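PDB 2Q09: imidazolonepropionase from Unidentified, which catalyses the hydrolytic opening of the imidazolone ring of imidazolone-5-propanoate to N-formimidoyl-L-glutamate, the third step of histidine degradation. Local coordinates for residues L148-E151 with L152-L155; R184-P187 with D188-V191; G340-P343 with V344-M347; F120-A123 with L124-K128; Y94-I97 with A98-G101. All blocks are in the same frame, centred on the assembly; numbering follows the deposited sequence.

Overall arrangement
The five contacts are local, each within one helix or at a helix end, and follow one another along the chain in the order 5, 4, 1, 2, 3. Contacts 1 and 2 lie close, their nearest atoms about 5 Å apart, and Leu148 and Leu152 of contact 1 pack further along helix 187-204, which contact 2 begins. Contact 4 is about 8 Å from contact 1 by nearest atoms, with Phe120 and Leu124 against helix 148-164. Contact 3 stands on the far side of the chain's centre from both 1 and 2. Side chains of contacts 1, 4 and 5 come within about 10, 11 and 8 Å of the bound inhibitor.

Contact 1: L148-E151 with L152-L155; sequences LEDE and LKML
Asp150 and Lys153 form the charged pair of this first turn of helix 148-164. Their side chains run side by side in the same direction, and NZ of Lys153 meets OD1 of Asp150 at 2.8 Å, nearly in line with the C-O bond. The lysine chain leaves CA with CG opposite the amide nitrogen (chi1 170°) and bends at chi3, which brings the ammonium to OD1. The same NZ also donates to the carbonyls of Thr111 and Ala114, while OD2 of Asp150 bonds Thr147 OG1, so both ends of the pair are tied down.

Glu151 is buried, its chain side by side with that of the selenomethionine Met154, whose methyl CE caps one face of the Glu151 carboxylate, 3.2 Å from CD. The polar needs of that carboxylate are met by the preceding loop: OE1 bonds Ser142 OG and Gly143 N, and OE2 bonds Gly145 N and Leu146 N. Four donors therefore probably stabilise its negative charge.

Apolar contact is slight: CD2 of Leu148 lies 4.0 Å from CD2 of Leu152, and both leucines face helix 187-204. Backbone bonds follow the i to i+4 pattern, as from Leu152 N to Leu148 O at 3.2 Å. Helix 148-164 links strands 135-141 and 168-176 in a beta-alpha-beta unit of the amidohydrolase TIM barrel, and Glu151 fastens the loop that carries the ligand-pocket residue Tyr144.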
loop_
_atom_site.group_PDB
_atom_site.type_symbol
_atom_site.label_atom_id
_atom_site.label_comp_id
_atom_site.label_asym_id
_atom_site.label_seq_id
_atom_site.Cartn_x
_atom_site.Cartn_y
_atom_site.Cartn_z
ATOM N N LEU A 148 -8.017 -21.855 -4.394
ATOM C CA LEU A 148 -8.069 -21.652 -2.954
ATOM C C LEU A 148 -6.693 -21.819 -2.313
ATOM O O LEU A 148 -6.224 -20.923 -1.604
ATOM C CB LEU A 148 -9.069 -22.613 -2.306
ATOM C CG LEU A 148 -9.349 -22.392 -0.810
ATOM C CD1 LEU A 148 -10.697 -23.008 -0.445
ATOM C CD2 LEU A 148 -8.226 -22.999 0.038
ATOM N N GLU A 149 -6.048 -22.956 -2.553
ATOM C CA GLU A 149 -4.740 -23.207 -1.955
ATOM C C GLU A 149 -3.667 -22.187 -2.335
ATOM O O GLU A 149 -2.865 -21.778 -1.497
ATOM C CB GLU A 149 -4.233 -24.609 -2.314
ATOM C CG GLU A 149 -5.042 -25.733 -1.691
ATOM C CD GLU A 149 -6.229 -26.155 -2.537
ATOM O OE1 GLU A 149 -6.631 -25.399 -3.449
ATOM O OE2 GLU A 149 -6.763 -27.256 -2.285
ATOM N N ASP A 150 -3.636 -21.782 -3.597
ATOM C CA ASP A 150 -2.612 -20.833 -4.017
ATOM C C ASP A 150 -2.842 -19.421 -3.480
ATOM O O ASP A 150 -1.887 -18.724 -3.150
ATOM C CB ASP A 150 -2.491 -20.851 -5.536
ATOM C CG ASP A 150 -1.965 -22.189 -6.055
ATOM O OD1 ASP A 150 -0.810 -22.537 -5.734
ATOM O OD2 ASP A 150 -2.706 -22.899 -6.765
ATOM N N GLU A 151 -4.098 -18.996 -3.372
ATOM C CA GLU A 151 -4.383 -17.674 -2.817
ATOM C C GLU A 151 -3.932 -17.616 -1.346
ATOM O O GLU A 151 -3.287 -16.660 -0.923
ATOM C CB GLU A 151 -5.880 -17.347 -2.922
ATOM C CG GLU A 151 -6.345 -17.013 -4.338
ATOM C CD GLU A 151 -5.646 -15.787 -4.916
ATOM O OE1 GLU A 151 -5.608 -14.743 -4.229
ATOM O OE2 GLU A 151 -5.142 -15.860 -6.057
ATOM N N LEU A 152 -4.271 -18.639 -0.567
ATOM C CA LEU A 152 -3.872 -18.669 0.842
ATOM C C LEU A 152 -2.363 -18.845 0.985
ATOM O O LEU A 152 -1.765 -18.379 1.956
ATOM C CB LEU A 152 -4.601 -19.792 1.588
ATOM C CG LEU A 152 -5.967 -19.436 2.188
ATOM C CD1 LEU A 152 -6.901 -18.907 1.118
ATOM C CD2 LEU A 152 -6.554 -20.667 2.868
ATOM N N LYS A 153 -1.749 -19.518 0.014
ATOM C CA LYS A 153 -0.304 -19.723 0.028
ATOM C C LYS A 153 0.365 -18.348 0.015
ATOM O O LYS A 153 1.331 -18.103 0.723
ATOM C CB LYS A 153 0.116 -20.526 -1.211
ATOM C CG LYS A 153 1.609 -20.612 -1.436
ATOM C CD LYS A 153 1.955 -21.565 -2.591
ATOM C CE LYS A 153 1.451 -21.060 -3.925
ATOM N NZ LYS A 153 1.834 -21.979 -5.040
HETATM N N MSE A 154 -0.153 -17.453 -0.814
HETATM C CA MSE A 154 0.398 -16.110 -0.908
HETATM C C MSE A 154 0.210 -15.352 0.399
HETATM O O MSE A 154 1.123 -14.670 0.868
HETATM C CB MSE A 154 -0.254 -15.360 -2.068
HETATM C CG MSE A 154 0.118 -15.976 -3.420
HETATM SE SE MSE A 154 -0.716 -15.099 -4.895
HETATM C CE MSE A 154 -2.522 -15.537 -4.545
ATOM N N LEU A 155 -0.969 -15.480 0.992
ATOM C CA LEU A 155 -1.235 -14.804 2.258
ATOM C C LEU A 155 -0.306 -15.328 3.345
ATOM O O LEU A 155 0.128 -14.570 4.210
ATOM C CB LEU A 155 -2.698 -14.993 2.673
ATOM C CG LEU A 155 -3.748 -14.495 1.673
ATOM C CD1 LEU A 155 -5.137 -14.745 2.242
ATOM C CD2 LEU A 155 -3.550 -12.998 1.399
#

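Contact 2: R184-P187 with D188-V191; sequences RDDP and DSWV
The Asp186 carboxylate lies against the CB of Ser189, its CG 3.4 Å and its OD2 3.6 Å from that carbon. With CG anti to the backbone N (chi1 -162°), the aspartate side chain folds toward the start of the helix and sets OD1 3.4 Å from Ser189 N. This capping bond is weak, with an N-H...O angle of 131°. The same amide hydrogen is shared with the main chain, since Ser189 N also donates to Asp186 O at 2.9 Å.

Asp188 takes another course: its OD2 bonds Gln224 NE2 on helix 222-234. The Pro187 ring packs on Val179 and Gln224, and its carbonyl receives Val191 N at 3.1 Å, the first i to i+4 bond of the turn. CG2 of Val191 rests 3.4 Å from that same oxygen.

The Trp190 indole meets the Tyr183 ring with planes at about 50°, and NE1 of Trp190 makes a weak bond to Ala175 O. Asp186 followed by Pro187 is a classic N-cap and N1 pair, here opening helix 187-204 of the amidohydrolase barrel after the loop that carries His177 of the ligand pocket.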
loop_
_atom_site.group_PDB
_atom_site.type_symbol
_atom_site.label_atom_id
_atom_site.label_comp_id
_atom_site.label_asym_id
_atom_site.label_seq_id
_atom_site.Cartn_x
_atom_site.Cartn_y
_atom_site.Cartn_z
ATOM N N ARG A 184 -12.864 -20.023 -17.157
ATOM C CA ARG A 184 -12.974 -19.160 -18.330
ATOM C C ARG A 184 -14.393 -18.984 -18.873
ATOM O O ARG A 184 -14.796 -17.875 -19.226
ATOM C CB ARG A 184 -12.069 -19.707 -19.437
ATOM C CG ARG A 184 -11.857 -18.775 -20.610
ATOM C CD ARG A 184 -11.067 -19.452 -21.734
ATOM N NE ARG A 184 -9.725 -19.885 -21.341
ATOM C CZ ARG A 184 -9.428 -21.071 -20.817
ATOM N NH1 ARG A 184 -10.376 -21.973 -20.607
ATOM N NH2 ARG A 184 -8.173 -21.360 -20.511
ATOM N N ASP A 185 -15.144 -20.077 -18.939
ATOM C CA ASP A 185 -16.505 -20.040 -19.463
ATOM C C ASP A 185 -17.601 -19.991 -18.410
ATOM O O ASP A 185 -18.779 -20.143 -18.720
ATOM C CB ASP A 185 -16.744 -21.243 -20.381
ATOM C CG ASP A 185 -15.774 -21.284 -21.548
ATOM O OD1 ASP A 185 -15.325 -20.205 -21.985
ATOM O OD2 ASP A 185 -15.472 -22.392 -22.033
ATOM N N ASP A 186 -17.222 -19.777 -17.157
ATOM C CA ASP A 186 -18.210 -19.702 -16.095
ATOM C C ASP A 186 -17.684 -18.837 -14.952
ATOM O O ASP A 186 -17.458 -19.318 -13.840
ATOM C CB ASP A 186 -18.557 -21.100 -15.583
ATOM C CG ASP A 186 -19.856 -21.121 -14.818
ATOM O OD1 ASP A 186 -20.323 -20.035 -14.417
ATOM O OD2 ASP A 186 -20.410 -22.219 -14.610
ATOM N N PRO A 187 -17.491 -17.535 -15.225
ATOM C CA PRO A 187 -16.994 -16.516 -14.294
ATOM C C PRO A 187 -17.732 -16.488 -12.960
ATOM O O PRO A 187 -17.124 -16.304 -11.902
ATOM C CB PRO A 187 -17.196 -15.220 -15.072
ATOM C CG PRO A 187 -17.017 -15.649 -16.490
ATOM C CD PRO A 187 -17.802 -16.927 -16.533
ATOM N N ASP A 188 -19.047 -16.666 -13.022
ATOM C CA ASP A 188 -19.882 -16.651 -11.828
ATOM C C ASP A 188 -19.602 -17.822 -10.906
ATOM O O ASP A 188 -19.812 -17.743 -9.700
ATOM C CB ASP A 188 -21.356 -16.646 -12.229
ATOM C CG ASP A 188 -21.782 -15.323 -12.821
ATOM O OD1 ASP A 188 -22.343 -15.310 -13.934
ATOM O OD2 ASP A 188 -21.552 -14.287 -12.165
ATOM N N SER A 189 -19.118 -18.914 -11.483
ATOM C CA SER A 189 -18.796 -20.095 -10.707
ATOM C C SER A 189 -17.561 -19.776 -9.870
ATOM O O SER A 189 -17.438 -20.222 -8.728
ATOM C CB SER A 189 -18.526 -21.275 -11.642
ATOM O OG SER A 189 -18.621 -22.503 -10.943
ATOM N N TRP A 190 -16.656 -18.989 -10.446
ATOM C CA TRP A 190 -15.433 -18.596 -9.755
ATOM C C TRP A 190 -15.815 -17.661 -8.610
ATOM O O TRP A 190 -15.265 -17.743 -7.516
ATOM C CB TRP A 190 -14.478 -17.896 -10.734
ATOM C CG TRP A 190 -13.265 -17.291 -10.086
ATOM C CD1 TRP A 190 -12.836 -15.998 -10.203
ATOM C CD2 TRP A 190 -12.335 -17.947 -9.210
ATOM N NE1 TRP A 190 -11.697 -15.806 -9.451
ATOM C CE2 TRP A 190 -11.369 -16.985 -8.834
ATOM C CE3 TRP A 190 -12.224 -19.255 -8.707
ATOM C CZ2 TRP A 190 -10.303 -17.286 -7.978
ATOM C CZ3 TRP A 190 -11.160 -19.555 -7.852
ATOM C CH2 TRP A 190 -10.216 -18.571 -7.499
ATOM N N VAL A 191 -16.765 -16.769 -8.860
ATOM C CA VAL A 191 -17.214 -15.848 -7.827
ATOM C C VAL A 191 -17.807 -16.638 -6.656
ATOM O O VAL A 191 -17.558 -16.309 -5.495
ATOM C CB VAL A 191 -18.263 -14.852 -8.376
ATOM C CG1 VAL A 191 -18.801 -13.985 -7.244
ATOM C CG2 VAL A 191 -17.625 -13.974 -9.446
#

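Contact 3: G340-P343 with V344-M347; sequences GLTP and VEAM
Thr342 and Glu345 bond each other reciprocally. Glu345 N donates to Thr342 OG1 at 3.1 Å, and Thr342 N returns a bond to Glu345 OE1 at 2.9 Å, reaching that oxygen on its anti side, 15° out of the carboxylate plane. This is a capping box, with Thr342 as N-cap. OG1 sits between the backbone N and the carbonyl carbon (chi1 60°), a rotamer that turns it toward the amide of Glu345.

Around this pair, the Glu345 side chain runs extended beyond CG and crosses Leu341, whose CB is 3.6 Å from OE1. CG1 of Val344 crowds Thr342 OG1 at 3.0 Å. Pro343 takes the first helical place, where no amide hydrogen is needed, and the turn closes with Ala346 N on Thr342 O at 3.0 Å.

Further out, Arg306 NH1 forms a salt bridge with Glu345 OE1, which thus serves both the cap and a cation. Gly340, with positive phi, ends helix 328-339 and swings the chain toward helix 343-349. Leu341, Ala346 and selenomethionine Met347 pack on helix 328-339; Met347 also reaches strand 63-73 and, with Ala346, helix 385-388.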
loop_
_atom_site.group_PDB
_atom_site.type_symbol
_atom_site.label_atom_id
_atom_site.label_comp_id
_atom_site.label_asym_id
_atom_site.label_seq_id
_atom_site.Cartn_x
_atom_site.Cartn_y
_atom_site.Cartn_z
ATOM N N GLY A 340 0.551 15.958 -10.392
ATOM C CA GLY A 340 0.538 17.311 -9.861
ATOM C C GLY A 340 0.437 17.500 -8.355
ATOM O O GLY A 340 0.184 18.614 -7.894
ATOM N N LEU A 341 0.614 16.435 -7.578
ATOM C CA LEU A 341 0.548 16.574 -6.131
ATOM C C LEU A 341 1.737 17.387 -5.635
ATOM O O LEU A 341 2.757 17.498 -6.310
ATOM C CB LEU A 341 0.569 15.200 -5.444
ATOM C CG LEU A 341 -0.756 14.502 -5.128
ATOM C CD1 LEU A 341 -1.515 14.203 -6.408
ATOM C CD2 LEU A 341 -0.461 13.200 -4.363
ATOM N N THR A 342 1.597 17.968 -4.449
ATOM C CA THR A 342 2.687 18.726 -3.848
ATOM C C THR A 342 3.481 17.730 -3.014
ATOM O O THR A 342 2.973 16.660 -2.671
ATOM C CB THR A 342 2.161 19.825 -2.907
ATOM O OG1 THR A 342 1.392 19.226 -1.860
ATOM C CG2 THR A 342 1.273 20.802 -3.666
ATOM N N PRO A 343 4.744 18.051 -2.695
ATOM C CA PRO A 343 5.493 17.087 -1.882
ATOM C C PRO A 343 4.800 16.821 -0.540
ATOM O O PRO A 343 4.921 15.734 0.022
ATOM C CB PRO A 343 6.855 17.756 -1.707
ATOM C CG PRO A 343 7.009 18.516 -3.024
ATOM C CD PRO A 343 5.624 19.122 -3.200
ATOM N N VAL A 344 4.071 17.812 -0.027
ATOM C CA VAL A 344 3.395 17.632 1.249
ATOM C C VAL A 344 2.184 16.699 1.100
ATOM O O VAL A 344 1.897 15.909 2.000
ATOM C CB VAL A 344 2.986 19.004 1.879
ATOM C CG1 VAL A 344 1.836 19.640 1.110
ATOM C CG2 VAL A 344 2.634 18.806 3.336
ATOM N N GLU A 345 1.490 16.768 -0.036
ATOM C CA GLU A 345 0.353 15.872 -0.258
ATOM C C GLU A 345 0.891 14.442 -0.409
ATOM O O GLU A 345 0.279 13.474 0.053
ATOM C CB GLU A 345 -0.422 16.265 -1.523
ATOM C CG GLU A 345 -1.174 17.591 -1.422
ATOM C CD GLU A 345 -1.841 17.984 -2.735
ATOM O OE1 GLU A 345 -1.178 17.935 -3.792
ATOM O OE2 GLU A 345 -3.032 18.350 -2.703
ATOM N N ALA A 346 2.044 14.312 -1.054
ATOM C CA ALA A 346 2.652 13.000 -1.251
ATOM C C ALA A 346 3.062 12.396 0.090
ATOM O O ALA A 346 2.845 11.217 0.332
ATOM C CB ALA A 346 3.868 13.115 -2.181
HETATM N N MSE A 347 3.650 13.214 0.962
HETATM C CA MSE A 347 4.080 12.741 2.274
HETATM C C MSE A 347 2.871 12.298 3.110
HETATM O O MSE A 347 2.879 11.228 3.726
HETATM C CB MSE A 347 4.878 13.832 3.002
HETATM C CG MSE A 347 5.474 13.379 4.327
HETATM SE SE MSE A 347 6.652 11.852 4.117
HETATM C CE MSE A 347 7.352 11.807 5.953
#

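Contact 4: F120-A123 with L124-K128; sequences FELA and LPRVK
Phe120 offers one ring face to Leu124, the residue one turn later. The CG of Leu124 stands 4.2 Å from the ring centroid and 20° off the ring normal, a CH-pi contact displaced toward the rim. Its two methyls lie over the same face near the rim, CD1 at 3.7 Å from CE2 and CD2 at 3.7 Å from CZ of Phe120. CG of Phe120 stands opposite the backbone N (chi1 175°), which swings the ring along the helix to Leu124, and Arg160 makes a cation-pi contact with it.

Pro125 kinks helix 116-133 of the barrel at this point: lacking an amide hydrogen, it sets CD 3.2 Å from Glu121 O, and Arg126 N also misses the bond to Leu122 O. Across the kink the Arg126 guanidinium lays one face over Leu122 O, which lies 3.3 Å above its plane. The amide of Arg126 makes a weak bond to Ala123 O, while Val127 N bonds that oxygen at 3.0 Å. The guanidinium NH1 donates to the carbonyls of Leu75 and Phe77, and the group also makes a cation-pi contact with Phe77. A leucine at Arg126 would probably leave the Leu75 and Phe77 carbonyls without this donor and the Phe77 ring without its cation. Leu161 of helix 148-164 packs on Phe120, Ala123 and Leu124.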
loop_
_atom_site.group_PDB
_atom_site.type_symbol
_atom_site.label_atom_id
_atom_site.label_comp_id
_atom_site.label_asym_id
_atom_site.label_seq_id
_atom_site.Cartn_x
_atom_site.Cartn_y
_atom_site.Cartn_z
ATOM N N PHE A 120 8.592 -16.826 -0.824
ATOM C CA PHE A 120 9.138 -16.111 0.324
ATOM C C PHE A 120 10.540 -15.603 -0.002
ATOM O O PHE A 120 10.859 -14.435 0.228
ATOM C CB PHE A 120 9.195 -17.046 1.535
ATOM C CG PHE A 120 9.861 -16.450 2.739
ATOM C CD1 PHE A 120 9.202 -15.514 3.530
ATOM C CD2 PHE A 120 11.165 -16.807 3.072
ATOM C CE1 PHE A 120 9.830 -14.947 4.641
ATOM C CE2 PHE A 120 11.800 -16.250 4.178
ATOM C CZ PHE A 120 11.131 -15.313 4.963
ATOM N N GLU A 121 11.372 -16.491 -0.537
ATOM C CA GLU A 121 12.738 -16.142 -0.904
ATOM C C GLU A 121 12.769 -15.089 -2.017
ATOM O O GLU A 121 13.668 -14.253 -2.059
ATOM C CB GLU A 121 13.503 -17.392 -1.357
ATOM C CG GLU A 121 13.685 -18.459 -0.283
ATOM C CD GLU A 121 14.511 -17.980 0.901
ATOM O OE1 GLU A 121 15.468 -17.208 0.689
ATOM O OE2 GLU A 121 14.215 -18.384 2.044
ATOM N N LEU A 122 11.803 -15.149 -2.928
ATOM C CA LEU A 122 11.729 -14.186 -4.026
ATOM C C LEU A 122 11.281 -12.809 -3.535
ATOM O O LEU A 122 11.690 -11.776 -4.076
ATOM C CB LEU A 122 10.752 -14.672 -5.096
ATOM C CG LEU A 122 11.234 -15.798 -6.010
ATOM C CD1 LEU A 122 10.074 -16.329 -6.825
ATOM C CD2 LEU A 122 12.346 -15.267 -6.919
ATOM N N ALA A 123 10.443 -12.803 -2.509
ATOM C CA ALA A 123 9.917 -11.556 -1.963
ATOM C C ALA A 123 10.837 -10.847 -0.971
ATOM O O ALA A 123 10.745 -9.625 -0.820
ATOM C CB ALA A 123 8.545 -11.809 -1.310
ATOM N N LEU A 124 11.692 -11.600 -0.278
ATOM C CA LEU A 124 12.600 -11.000 0.702
ATOM C C LEU A 124 13.346 -9.761 0.191
ATOM O O LEU A 124 13.218 -8.684 0.759
ATOM C CB LEU A 124 13.627 -12.028 1.201
ATOM C CG LEU A 124 13.135 -13.051 2.224
ATOM C CD1 LEU A 124 14.257 -14.038 2.567
ATOM C CD2 LEU A 124 12.668 -12.317 3.476
ATOM N N PRO A 125 14.140 -9.902 -0.885
ATOM C CA PRO A 125 14.892 -8.764 -1.433
ATOM C C PRO A 125 14.024 -7.574 -1.835
ATOM O O PRO A 125 14.477 -6.429 -1.786
ATOM C CB PRO A 125 15.623 -9.376 -2.625
ATOM C CG PRO A 125 14.687 -10.460 -3.057
ATOM C CD PRO A 125 14.299 -11.084 -1.745
ATOM N N ARG A 126 12.787 -7.842 -2.237
ATOM C CA ARG A 126 11.880 -6.769 -2.627
ATOM C C ARG A 126 11.484 -5.970 -1.384
ATOM O O ARG A 126 11.529 -4.740 -1.384
ATOM C CB ARG A 126 10.642 -7.348 -3.313
ATOM C CG ARG A 126 10.975 -8.124 -4.607
ATOM C CD ARG A 126 9.770 -8.904 -5.148
ATOM N NE ARG A 126 10.180 -9.788 -6.238
ATOM C CZ ARG A 126 9.504 -10.862 -6.638
ATOM N NH1 ARG A 126 8.367 -11.197 -6.039
ATOM N NH2 ARG A 126 9.977 -11.612 -7.629
ATOM N N VAL A 127 11.101 -6.670 -0.324
ATOM C CA VAL A 127 10.717 -6.000 0.911
ATOM C C VAL A 127 11.901 -5.251 1.516
ATOM O O VAL A 127 11.724 -4.192 2.110
ATOM C CB VAL A 127 10.180 -6.996 1.958
ATOM C CG1 VAL A 127 9.809 -6.252 3.250
ATOM C CG2 VAL A 127 8.957 -7.711 1.405
ATOM N N LYS A 128 13.106 -5.788 1.356
ATOM C CA LYS A 128 14.282 -5.129 1.914
ATOM C C LYS A 128 14.535 -3.780 1.262
ATOM O O LYS A 128 15.048 -2.860 1.902
ATOM C CB LYS A 128 15.512 -6.032 1.791
ATOM C CG LYS A 128 15.441 -7.217 2.759
ATOM C CD LYS A 128 16.688 -8.085 2.725
ATOM C CE LYS A 128 16.531 -9.238 3.704
ATOM N NZ LYS A 128 17.716 -10.139 3.737
#

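Contact 5: Y94-I97 with A98-G101; sequences YAEI and ARKG
Two torsions bring Glu96 and Arg99 together: Glu96 swings CG opposite its amide nitrogen (chi1 176°) and bends at chi2, while CG of Arg99 takes the place between backbone N and carbonyl carbon (chi1 53°). The pair spans the last turn of helix 94-99, which ends in a Schellman motif with Gly101, at positive phi, as C-prime residue. There Gly101 N bonds Ala98 O at 2.6 Å, and Gly102 N turns back to Ile97 O.

NH1 of Arg99 reaches OE2 of Glu96 at 2.8 Å in a salt bridge. The carboxylate oxygen comes to the guanidinium edge, near its plane, but the planes of the two groups are 45° apart and the hydrogen bond itself is weak. OE2 also lies 3.5 Å from CG of Lys100, which runs alongside. A glutamine in place of Glu96 would probably leave the Arg99 guanidinium without its counter-charge and freer to turn.

On another side of the turn, Ile97 packs on Glu84 and Arg88 of helix 82-89, and Tyr94 also touches Arg88. CB of Ala98 sits over one face of the Tyr94 ring, 4.2 Å from its centroid.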
loop_
_atom_site.group_PDB
_atom_site.type_symbol
_atom_site.label_atom_id
_atom_site.label_comp_id
_atom_site.label_asym_id
_atom_site.label_seq_id
_atom_site.Cartn_x
_atom_site.Cartn_y
_atom_site.Cartn_z
ATOM N N TYR A 94 0.291 -8.288 -29.389
ATOM C CA TYR A 94 -0.103 -8.846 -28.102
ATOM C C TYR A 94 -0.872 -10.153 -28.286
ATOM O O TYR A 94 -0.808 -11.042 -27.439
ATOM C CB TYR A 94 -0.967 -7.859 -27.310
ATOM C CG TYR A 94 -1.417 -8.433 -25.979
ATOM C CD1 TYR A 94 -0.490 -8.988 -25.098
ATOM C CD2 TYR A 94 -2.764 -8.458 -25.618
ATOM C CE1 TYR A 94 -0.888 -9.556 -23.895
ATOM C CE2 TYR A 94 -3.178 -9.025 -24.411
ATOM C CZ TYR A 94 -2.230 -9.574 -23.557
ATOM O OH TYR A 94 -2.619 -10.145 -22.367
ATOM N N ALA A 95 -1.596 -10.273 -29.396
ATOM C CA ALA A 95 -2.359 -11.483 -29.674
ATOM C C ALA A 95 -1.438 -12.694 -29.679
ATOM O O ALA A 95 -1.770 -13.735 -29.125
ATOM C CB ALA A 95 -3.063 -11.358 -31.019
ATOM N N GLU A 96 -0.274 -12.553 -30.301
ATOM C CA GLU A 96 0.690 -13.643 -30.369
ATOM C C GLU A 96 1.222 -13.959 -28.973
ATOM O O GLU A 96 1.348 -15.125 -28.600
ATOM C CB GLU A 96 1.845 -13.265 -31.309
ATOM C CG GLU A 96 2.971 -14.290 -31.388
ATOM C CD GLU A 96 2.526 -15.636 -31.946
ATOM O OE1 GLU A 96 1.803 -15.650 -32.964
ATOM O OE2 GLU A 96 2.912 -16.678 -31.371
ATOM N N ILE A 97 1.539 -12.920 -28.208
ATOM C CA ILE A 97 2.049 -13.089 -26.853
ATOM C C ILE A 97 0.997 -13.779 -25.994
ATOM O O ILE A 97 1.305 -14.689 -25.228
ATOM C CB ILE A 97 2.401 -11.718 -26.230
ATOM C CG1 ILE A 97 3.679 -11.176 -26.875
ATOM C CG2 ILE A 97 2.545 -11.843 -24.724
ATOM C CD1 ILE A 97 3.816 -9.677 -26.784
ATOM N N ALA A 98 -0.249 -13.343 -26.133
ATOM C CA ALA A 98 -1.345 -13.909 -25.361
ATOM C C ALA A 98 -1.662 -15.350 -25.748
ATOM O O ALA A 98 -1.787 -16.206 -24.876
ATOM C CB ALA A 98 -2.586 -13.043 -25.513
ATOM N N ARG A 99 -1.786 -15.631 -27.042
ATOM C CA ARG A 99 -2.099 -16.992 -27.466
ATOM C C ARG A 99 -1.071 -17.988 -26.942
ATOM O O ARG A 99 -1.381 -19.156 -26.736
ATOM C CB ARG A 99 -2.240 -17.087 -29.003
ATOM C CG ARG A 99 -1.088 -16.540 -29.836
ATOM C CD ARG A 99 -1.390 -16.626 -31.341
ATOM N NE ARG A 99 -1.470 -18.002 -31.820
ATOM C CZ ARG A 99 -0.438 -18.840 -31.851
ATOM N NH1 ARG A 99 0.753 -18.444 -31.437
ATOM N NH2 ARG A 99 -0.603 -20.079 -32.282
ATOM N N LYS A 100 0.155 -17.523 -26.719
ATOM C CA LYS A 100 1.203 -18.385 -26.181
ATOM C C LYS A 100 1.194 -18.322 -24.653
ATOM O O LYS A 100 2.162 -18.701 -24.003
ATOM C CB LYS A 100 2.586 -17.970 -26.704
ATOM C CG LYS A 100 2.786 -18.118 -28.209
ATOM C CD LYS A 100 2.825 -19.578 -28.664
ATOM C CE LYS A 100 4.036 -20.333 -28.115
ATOM N NZ LYS A 100 4.179 -21.689 -28.698
ATOM N N GLY A 101 0.098 -17.821 -24.089
ATOM C CA GLY A 101 -0.032 -17.745 -22.642
ATOM C C GLY A 101 0.627 -16.588 -21.910
ATOM O O GLY A 101 0.965 -16.720 -20.737
#